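Local structure of SIS domain protein (Listeria monocytogenes str. 4b F2365, 3FXA) at residues M2-Q5 and A6-N10; I11-T14 and W15-E18; I22-L25 and P26-S30. The protein probably acts as a sugar-phosphate isomerase of the SIS family, binding phosphorylated sugars. All blocks are in the same frame, centred on the assembly; numbering follows the deposited sequence. Where two conformers were deposited one is given.

Interactions 1 and 2 follow one another on helix 4-23, with about 13 Å between their centres, and interaction 3 takes up the end of that helix and the short helix 25-28. All three touch the second subunit. Interaction 1, its centre about 33 Å from that of the chain, is largely exposed, with a capping aspartate and a weak amide-carboxylate bond plus a selenomethionine packed on A6 and I7. Interaction 2 is half buried, and its chemistry turns to an isoleucine methyl on a tryptophan face. Interaction 3 lies nearest the centre of the chain, at about 15 Å, yet is largely a surface contact; a salt bridge and a carbonyl with several donors are found at the helix junction beside the buried L25.

Interaction 1: M2-Q5 and A6-N10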
HETATM    1  N   MSE A   2      -1.003  19.781 -30.046  1.00 27.41           N
HETATM    2  CA  MSE A   2       0.479  19.857 -30.220  1.00 26.78           C
HETATM    3  C   MSE A   2       0.953  18.871 -31.279  1.00 26.10           C
HETATM    4  O   MSE A   2       0.577  17.695 -31.226  1.00 26.24           O
HETATM    5  CB  MSE A   2       1.196  19.478 -28.915  1.00 26.08           C
HETATM    6  CG  MSE A   2       0.868  20.320 -27.692  1.00 27.21           C
HETATM    7 SE   MSE A   2       1.832  19.648 -26.117  0.75 19.80          SE
HETATM    8  CE  MSE A   2       3.628  20.101 -26.724  1.00 19.56           C
ATOM      9  N   ASP A   3       1.814  19.323 -32.199  1.00 25.82           N
ATOM     10  CA  ASP A   3       2.376  18.441 -33.243  1.00 25.55           C
ATOM     11  C   ASP A   3       3.519  17.588 -32.694  1.00 25.11           C
ATOM     12  O   ASP A   3       3.984  17.817 -31.565  1.00 25.28           O
ATOM     13  CB  ASP A   3       2.750  19.194 -34.557  1.00 24.68           C
ATOM     14  CG  ASP A   3       3.867  20.253 -34.399  1.00 27.63           C
ATOM     15  OD1 ASP A   3       4.684  20.228 -33.445  1.00 26.00           O
ATOM     16  OD2 ASP A   3       3.936  21.122 -35.300  1.00 29.12           O
ATOM     17  N   LYS A   4       3.956  16.608 -33.488  1.00 23.77           N
ATOM     18  CA  LYS A   4       4.995  15.644 -33.081  1.00 23.09           C
ATOM     19  C   LYS A   4       6.257  16.298 -32.512  1.00 22.56           C
ATOM     20  O   LYS A   4       6.705  15.940 -31.420  1.00 22.06           O
ATOM     21  CB  LYS A   4       5.351  14.702 -34.251  1.00 23.84           C
ATOM     22  CG  LYS A   4       6.392  13.616 -33.918  1.00 22.57           C
ATOM     23  CD  LYS A   4       6.716  12.722 -35.110  1.00 26.50           C
ATOM     24  CE  LYS A   4       7.805  11.732 -34.739  1.00 27.33           C
ATOM     25  NZ  LYS A   4       8.141  10.816 -35.851  1.00 30.88           N
ATOM     26  N   GLN A   5       6.800  17.268 -33.240  1.00 21.56           N
ATOM     27  CA  GLN A   5       8.024  17.943 -32.819  1.00 21.05           C
ATOM     28  C   GLN A   5       7.863  18.768 -31.530  1.00 20.41           C
ATOM     29  O   GLN A   5       8.781  18.780 -30.703  1.00 20.54           O
ATOM     30  CB  GLN A   5       8.588  18.809 -33.968  1.00 22.00           C
ATOM     31  CG  GLN A   5      10.036  19.224 -33.759  1.00 25.43           C
ATOM     32  CD  GLN A   5      10.987  18.041 -33.625  1.00 28.73           C
ATOM     33  OE1 GLN A   5      10.804  16.996 -34.262  1.00 27.60           O
ATOM     34  NE2 GLN A   5      11.998  18.194 -32.773  1.00 33.04           N
ATOM     35  N   ALA A   6       6.713  19.429 -31.352  1.00 19.72           N
ATOM     36  CA  ALA A   6       6.436  20.201 -30.131  1.00 16.97           C
ATOM     37  C   ALA A   6       6.386  19.259 -28.904  1.00 16.16           C
ATOM     38  O   ALA A   6       6.912  19.600 -27.843  1.00 17.24           O
ATOM     39  CB  ALA A   6       5.138  21.011 -30.253  1.00 16.68           C
ATOM     40  N   ILE A   7       5.804  18.070 -29.082  1.00 15.84           N
ATOM     41  CA  ILE A   7       5.752  17.050 -28.015  1.00 16.36           C
ATOM     42  C   ILE A   7       7.149  16.606 -27.617  1.00 15.52           C
ATOM     43  O   ILE A   7       7.504  16.641 -26.415  1.00 14.17           O
ATOM     44  CB  ILE A   7       4.894  15.828 -28.426  1.00 17.10           C
ATOM     45  CG1 ILE A   7       3.420  16.255 -28.466  1.00 18.65           C
ATOM     46  CG2 ILE A   7       5.113  14.630 -27.449  1.00 17.57           C
ATOM     47  CD1 ILE A   7       2.449  15.210 -28.945  1.00 16.11           C
ATOM     48  N   LEU A   8       7.940  16.208 -28.615  1.00 16.95           N
ATOM     49  CA  LEU A   8       9.325  15.757 -28.415  1.00 17.50           C
ATOM     50  C   LEU A   8      10.234  16.827 -27.807  1.00 18.32           C
ATOM     51  O   LEU A   8      11.050  16.503 -26.952  1.00 17.60           O
ATOM     52  CB  LEU A   8       9.939  15.226 -29.726  1.00 19.55           C
ATOM     53  CG  LEU A   8       9.312  13.955 -30.304  1.00 19.77           C
ATOM     54  CD1 LEU A   8       9.897  13.665 -31.670  1.00 19.65           C
ATOM     55  CD2 LEU A   8       9.532  12.751 -29.377  1.00 20.13           C
ATOM     56  N   ASP A   9      10.101  18.082 -28.256  1.00 18.45           N
ATOM     57  CA  ASP A   9      10.871  19.196 -27.671  1.00 18.56           C
ATOM     58  C   ASP A   9      10.529  19.387 -26.188  1.00 17.44           C
ATOM     59  O   ASP A   9      11.427  19.548 -25.368  1.00 17.75           O
ATOM     60  CB  ASP A   9      10.663  20.507 -28.447  1.00 19.07           C
ATOM     61  CG  ASP A   9      11.286  20.479 -29.842  1.00 22.10           C
ATOM     62  OD1 ASP A   9      11.886  19.457 -30.240  1.00 18.07           O
ATOM     63  OD2 ASP A   9      11.171  21.495 -30.551  1.00 25.63           O
ATOM     64  N   ASN A  10       9.236  19.347 -25.859  1.00 17.63           N
ATOM     65  CA  ASN A  10       8.755  19.464 -24.449  1.00 17.52           C
ATOM     66  C   ASN A  10       9.365  18.354 -23.568  1.00 16.09           C
ATOM     67  O   ASN A  10       9.939  18.625 -22.487  1.00 16.09           O
ATOM     68  CB  ASN A  10       7.204  19.445 -24.443  1.00 17.34           C
ATOM     69  CG  ASN A  10       6.587  19.703 -23.063  1.00 17.22           C
ATOM     70  OD1 ASN A  10       6.736  18.908 -22.126  1.00 16.70           O
ATOM     71  ND2 ASN A  10       5.829  20.781 -22.957  1.00 15.22           N
TER
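D3 holds its carboxylate between its own backbone N and carbonyl carbon (chi1 63°), and this turns OD1 back over the first turn of helix 4-23 to meet A6 N at 3.0 Å. That bond makes D3 the N-cap, with OD1 taking the amide nearly along its C-O axis. Separately, D3 O accepts from I7 N at 3.1 Å, the first main-chain bond of the helix. The nearby negative charge probably also suits the positive end of the helix dipole. Two residues on, Q5 swings CG away from its backbone N (chi1 -164°) and bends at chi2, carrying NE2 to OD1 of D9, one turn beyond, at 2.8 Å; the bond is weak, bent to 129° at the hydrogen. K4 runs fully extended beside L8, its CG 4.2 Å from L8 CD1, and delivers NZ to E32 of the second subunit in a salt bridge, while L8 packs on E31 of that subunit. Ahead of the cap, the selenomethionine M2 folds back along the helix, its CB 3.9 Å from I7 CG1, and also packs on Y177 of the second subunit. Its bent end lays CE 3.9 Å from A6 CB and 3.5 Å from A6 O.

Interaction 2: I11-T14 and W15-E18; sequences IHQT and WQEE
I11 and W15 form the tight side of this i to i+4 contact along alpha-helix 4-23, where W15 N bonds to I11 O at 3.1 Å and the pattern repeats through E18 N to T14 O. I11 CG2 makes a CH-pi contact over one face of the indole, 3.5 Å from the centroid of the six-membered ring and 13° off its normal. The methyl gets there because it stands opposite the backbone N of I11, while CG1 lies beside that N. Both side chains point the same way and pack on A169 of the second subunit, where A165 O also takes a weak hydrogen bond from W15 NE1. H12 comes to the same indole obliquely: its CD2 is 3.8 Å from W15 CZ3, and the ring planes make 48°. T14, buried, packs on V172 of the second subunit, and E18 reaches T157 and M161 of helix 157-177. E18 OE1 is buried with no polar partner in the model, and its OE2 lies close to D168 OD2 of the second subunit, so a raised pKa is possible. The solvent side, with the exposed Q13, is looser. E17 leans on K147 and P149, and Q13 CG approaches E17 OE2 no closer than 3.7 Å.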
ATOM      1  N   ILE A  11       9.225  17.114 -24.049  1.00 16.11           N
ATOM      2  CA  ILE A  11       9.791  15.905 -23.438  1.00 13.90           C
ATOM      3  C   ILE A  11      11.304  16.015 -23.229  1.00 14.22           C
ATOM      4  O   ILE A  11      11.800  15.835 -22.115  1.00 16.15           O
ATOM      5  CB  ILE A  11       9.420  14.618 -24.244  1.00 12.08           C
ATOM      6  CG1 ILE A  11       7.932  14.286 -23.999  1.00 17.55           C
ATOM      7  CG2 ILE A  11      10.309  13.414 -23.824  1.00 14.34           C
ATOM      8  CD1 ILE A  11       7.405  13.036 -24.734  1.00 12.41           C
ATOM      9  N   HIS A  12      12.043  16.348 -24.286  1.00 13.14           N
ATOM     10  CA  HIS A  12      13.522  16.482 -24.164  1.00 13.74           C
ATOM     11  C   HIS A  12      13.985  17.509 -23.134  1.00 13.06           C
ATOM     12  O   HIS A  12      15.016  17.288 -22.465  1.00 14.79           O
ATOM     13  CB  HIS A  12      14.188  16.802 -25.519  1.00 14.76           C
ATOM     14  CG  HIS A  12      14.044  15.711 -26.523  1.00 18.07           C
ATOM     15  ND1 HIS A  12      13.975  15.951 -27.882  1.00 18.88           N
ATOM     16  CD2 HIS A  12      13.895  14.377 -26.368  1.00 18.58           C
ATOM     17  CE1 HIS A  12      13.835  14.800 -28.516  1.00 16.83           C
ATOM     18  NE2 HIS A  12      13.774  13.833 -27.617  1.00 21.76           N
ATOM     19  N   GLN A  13      13.247  18.619 -23.025  1.00 14.00           N
ATOM     20  CA  GLN A  13      13.542  19.681 -22.063  1.00 16.41           C
ATOM     21  C   GLN A  13      13.413  19.114 -20.638  1.00 16.16           C
ATOM     22  O   GLN A  13      14.279  19.333 -19.782  1.00 17.46           O
ATOM     23  CB  GLN A  13      12.589  20.866 -22.251  1.00 17.70           C
ATOM     24  CG  GLN A  13      12.835  22.109 -21.366  1.00 20.70           C
ATOM     25  CD  GLN A  13      13.801  23.132 -21.952  1.00 30.90           C
ATOM     26  OE1 GLN A  13      13.659  24.326 -21.691  1.00 39.45           O
ATOM     27  NE2 GLN A  13      14.749  22.685 -22.767  1.00 27.00           N
ATOM     28  N   THR A  14      12.355  18.334 -20.405  1.00 16.24           N
ATOM     29  CA  THR A  14      12.144  17.725 -19.080  1.00 15.98           C
ATOM     30  C   THR A  14      13.312  16.811 -18.710  1.00 16.29           C
ATOM     31  O   THR A  14      13.832  16.917 -17.602  1.00 16.95           O
ATOM     32  CB  THR A  14      10.792  16.960 -18.987  1.00 16.93           C
ATOM     33  OG1 THR A  14       9.718  17.905 -19.057  1.00 16.86           O
ATOM     34  CG2 THR A  14      10.689  16.191 -17.675  1.00 16.82           C
ATOM     35  N   TRP A  15      13.727  15.945 -19.639  1.00 14.85           N
ATOM     36  CA  TRP A  15      14.842  15.029 -19.378  1.00 14.96           C
ATOM     37  C   TRP A  15      16.147  15.775 -19.133  1.00 16.04           C
ATOM     38  O   TRP A  15      16.922  15.359 -18.283  1.00 14.72           O
ATOM     39  CB  TRP A  15      15.028  14.007 -20.501  1.00 15.54           C
ATOM     40  CG  TRP A  15      13.889  13.060 -20.666  1.00 13.25           C
ATOM     41  CD1 TRP A  15      12.997  12.654 -19.685  1.00 14.39           C
ATOM     42  CD2 TRP A  15      13.578  12.285 -21.826  1.00 16.58           C
ATOM     43  NE1 TRP A  15      12.134  11.729 -20.197  1.00 13.94           N
ATOM     44  CE2 TRP A  15      12.456  11.487 -21.506  1.00 15.05           C
ATOM     45  CE3 TRP A  15      14.097  12.229 -23.131  1.00 11.60           C
ATOM     46  CZ2 TRP A  15      11.861  10.621 -22.427  1.00 13.03           C
ATOM     47  CZ3 TRP A  15      13.511  11.345 -24.050  1.00 12.43           C
ATOM     48  CH2 TRP A  15      12.395  10.565 -23.693  1.00 12.01           C
ATOM     49  N   GLN A  16      16.363  16.881 -19.854  1.00 15.94           N
ATOM     50  CA  GLN A  16      17.566  17.717 -19.651  0.50 16.29           C
ATOM     51  C   GLN A  16      17.599  18.234 -18.222  1.00 15.52           C
ATOM     52  O   GLN A  16      18.596  18.086 -17.540  1.00 15.49           O
ATOM     53  CB  GLN A  16      17.653  18.895 -20.649  0.50 17.26           C
ATOM     54  CG  GLN A  16      18.067  18.515 -22.068  0.50 18.38           C
ATOM     55  CD  GLN A  16      18.087  19.706 -23.018  0.50 22.98           C
ATOM     56  OE1 GLN A  16      17.866  19.560 -24.221  0.50 26.51           O
ATOM     57  NE2 GLN A  16      18.355  20.891 -22.479  0.50 22.02           N
ATOM     58  N   GLU A  17      16.476  18.811 -17.765  1.00 16.22           N
ATOM     59  CA  GLU A  17      16.374  19.359 -16.402  1.00 18.03           C
ATOM     60  C   GLU A  17      16.515  18.282 -15.314  1.00 17.02           C
ATOM     61  O   GLU A  17      17.184  18.516 -14.294  1.00 19.73           O
ATOM     62  CB  GLU A  17      15.099  20.192 -16.225  1.00 17.41           C
ATOM     63  CG  GLU A  17      15.055  21.432 -17.124  1.00 21.80           C
ATOM     64  CD  GLU A  17      13.864  22.341 -16.871  1.00 29.23           C
ATOM     65  OE1 GLU A  17      13.446  22.501 -15.708  1.00 32.16           O
ATOM     66  OE2 GLU A  17      13.373  22.937 -17.851  1.00 34.45           O
ATOM     67  N   GLU A  18      15.913  17.110 -15.526  1.00 16.13           N
ATOM     68  CA  GLU A  18      16.051  15.986 -14.573  1.00 15.52           C
ATOM     69  C   GLU A  18      17.489  15.467 -14.528  1.00 15.60           C
ATOM     70  O   GLU A  18      18.035  15.267 -13.448  1.00 16.65           O
ATOM     71  CB  GLU A  18      15.052  14.866 -14.864  1.00 15.00           C
ATOM     72  CG  GLU A  18      13.642  15.320 -14.514  1.00 17.12           C
ATOM     73  CD  GLU A  18      12.641  14.193 -14.526  1.00 20.34           C
ATOM     74  OE1 GLU A  18      12.713  13.285 -15.378  1.00 15.55           O
ATOM     75  OE2 GLU A  18      11.762  14.228 -13.656  1.00 19.86           O
TER

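Interaction 3: I22-L25 and P26-S30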
ATOM      1  N   ILE A  22      20.210  15.640 -11.113  1.00 17.23           N
ATOM      2  CA  ILE A  22      20.993  14.525 -10.563  1.00 16.63           C
ATOM      3  C   ILE A  22      22.475  14.853 -10.674  1.00 15.77           C
ATOM      4  O   ILE A  22      23.223  14.597  -9.739  1.00 17.32           O
ATOM      5  CB  ILE A  22      20.744  13.206 -11.299  1.00 17.72           C
ATOM      6  CG1 ILE A  22      19.273  12.834 -11.204  1.00 19.60           C
ATOM      7  CG2 ILE A  22      21.608  12.059 -10.724  1.00 18.42           C
ATOM      8  CD1 ILE A  22      18.966  11.675 -11.978  1.00 27.87           C
ATOM      9  N   SER A  23      22.898  15.392 -11.825  1.00 17.17           N
ATOM     10  CA  SER A  23      24.314  15.736 -11.994  0.50 17.02           C
ATOM     11  C   SER A  23      24.802  16.758 -10.957  1.00 16.90           C
ATOM     12  O   SER A  23      25.965  16.694 -10.559  1.00 16.53           O
ATOM     13  CB  SER A  23      24.656  16.177 -13.426  0.50 17.85           C
ATOM     14  OG  SER A  23      24.017  17.373 -13.785  0.50 20.63           O
ATOM     15  N   ARG A  24      23.922  17.658 -10.485  1.00 15.35           N
ATOM     16  CA  ARG A  24      24.274  18.656  -9.456  1.00 16.06           C
ATOM     17  C   ARG A  24      24.210  18.152  -8.002  1.00 15.18           C
ATOM     18  O   ARG A  24      24.443  18.931  -7.053  1.00 13.95           O
ATOM     19  CB  ARG A  24      23.393  19.903  -9.595  1.00 17.68           C
ATOM     20  CG  ARG A  24      23.709  20.755 -10.809  1.00 21.27           C
ATOM     21  CD  ARG A  24      23.019  22.122 -10.762  1.00 26.73           C
ATOM     22  NE  ARG A  24      23.452  22.949  -9.621  1.00 30.20           N
ATOM     23  CZ  ARG A  24      22.735  23.282  -8.530  1.00 30.88           C
ATOM     24  NH1 ARG A  24      21.461  22.910  -8.348  1.00 32.42           N
ATOM     25  NH2 ARG A  24      23.307  24.042  -7.592  1.00 33.81           N
ATOM     26  N   LEU A  25      23.938  16.859  -7.788  1.00 13.40           N
ATOM     27  CA  LEU A  25      23.827  16.349  -6.419  1.00 13.89           C
ATOM     28  C   LEU A  25      25.014  16.647  -5.487  1.00 14.62           C
ATOM     29  O   LEU A  25      24.783  16.994  -4.342  1.00 15.20           O
ATOM     30  CB  LEU A  25      23.371  14.871  -6.379  1.00 13.24           C
ATOM     31  CG  LEU A  25      21.879  14.670  -6.669  1.00 15.73           C
ATOM     32  CD1 LEU A  25      21.566  13.186  -6.819  1.00 17.02           C
ATOM     33  CD2 LEU A  25      21.031  15.262  -5.528  1.00 18.86           C
ATOM     34  N   PRO A  26      26.274  16.582  -5.979  1.00 14.91           N
ATOM     35  CA  PRO A  26      27.395  16.949  -5.114  1.00 16.00           C
ATOM     36  C   PRO A  26      27.363  18.392  -4.524  1.00 16.29           C
ATOM     37  O   PRO A  26      27.833  18.591  -3.400  1.00 17.69           O
ATOM     38  CB  PRO A  26      28.607  16.773  -6.035  1.00 15.73           C
ATOM     39  CG  PRO A  26      28.185  15.756  -7.013  1.00 16.50           C
ATOM     40  CD  PRO A  26      26.750  16.067  -7.279  1.00 13.79           C
ATOM     41  N   GLU A  27      26.775  19.347  -5.249  1.00 17.45           N
ATOM     42  CA  GLU A  27      26.668  20.751  -4.821  1.00 19.57           C
ATOM     43  C   GLU A  27      25.560  21.030  -3.796  1.00 19.01           C
ATOM     44  O   GLU A  27      25.708  21.935  -2.963  1.00 20.10           O
ATOM     45  CB  GLU A  27      26.439  21.667  -6.030  1.00 20.99           C
ATOM     46  CG  GLU A  27      27.475  21.588  -7.141  1.00 26.23           C
ATOM     47  CD  GLU A  27      27.078  22.420  -8.369  1.00 33.06           C
ATOM     48  OE1 GLU A  27      26.275  23.378  -8.237  1.00 36.42           O
ATOM     49  OE2 GLU A  27      27.571  22.105  -9.472  1.00 36.39           O
ATOM     50  N   VAL A  28      24.479  20.237  -3.853  1.00 18.23           N
ATOM     51  CA  VAL A  28      23.272  20.444  -3.038  1.00 17.70           C
ATOM     52  C   VAL A  28      23.142  19.492  -1.832  1.00 16.86           C
ATOM     53  O   VAL A  28      22.297  19.719  -0.961  1.00 20.14           O
ATOM     54  CB  VAL A  28      22.014  20.371  -3.935  1.00 17.47           C
ATOM     55  CG1 VAL A  28      22.171  21.328  -5.170  1.00 19.49           C
ATOM     56  CG2 VAL A  28      21.751  18.934  -4.372  1.00 19.51           C
ATOM     57  N   THR A  29      23.956  18.435  -1.788  1.00 14.83           N
ATOM     58  CA  THR A  29      24.026  17.531  -0.654  1.00 13.58           C
ATOM     59  C   THR A  29      25.209  17.922   0.258  1.00 14.98           C
ATOM     60  O   THR A  29      26.084  18.759  -0.123  1.00 16.70           O
ATOM     61  CB  THR A  29      24.145  16.047  -1.095  1.00 13.87           C
ATOM     62  OG1 THR A  29      25.277  15.888  -1.957  1.00 16.55           O
ATOM     63  CG2 THR A  29      22.915  15.564  -1.852  1.00 12.84           C
ATOM     64  N   SER A  30      25.223  17.309   1.446  1.00 16.29           N
ATOM     65  CA  SER A  30      26.258  17.493   2.463  1.00 16.56           C
ATOM     66  C   SER A  30      27.134  16.260   2.520  1.00 16.01           C
ATOM     67  O   SER A  30      26.637  15.152   2.797  1.00 16.93           O
ATOM     68  CB  SER A  30      25.632  17.727   3.853  1.00 16.89           C
ATOM     69  OG  SER A  30      26.612  17.627   4.886  1.00 15.64           O
TER
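At this helix-to-helix junction helix 4-23 ends and helix 25-28 begins, with R24 as the non-helical joint. The second helix is short and irregular, with i to i+3 bonds from E27 N to R24 O and from V28 N to L25 O; P26, which has no N-H to give, sits in its first turn. The backbone is stitched by two carbonyls, R24 O at the joint and L25 O in the first residue of the short helix. R24 O accepts from E27 N at 3.0 Å, with the donor above the carbonyl plane, and makes a weak bond to V28 N. L25 O gathers three donors: T29 N nearly in line with its C=O, V28 N well above the carbonyl plane, and T29 OG1, whose hydroxyl gives its proton to L25 O at 2.7 Å, also from above that plane and not on a lone pair. The hydroxyl can do so because T29 OG1 lies between its own backbone N and carbonyl carbon (chi1 56°).

Toward the surface, R24, which also lies against S146, bends at chi3 and crosses E27 at about a right angle. NE and NH2 both grip the single oxygen E27 OE1, side-on and from the same face of the carboxylate, at 3.2 and 3.1 Å, lying 57° and 34° out of its plane. V28 CG1 lies 3.6 Å from R24 NH1. L25 CD2 touches V28 CG2 at 3.9 Å, and L25 packs on A162, A165 and S166 of helix 157-177. W15 of the second subunit rests on L25, P26 and T29, which brings this junction into the subunit interface.

The chemistry is thus divided: a salt bridge toward the surface, and, beside the leucine packing, a carbonyl satisfied by two amides and a hydroxyl, an arrangement that probably ties T29 firmly to the end of the short helix.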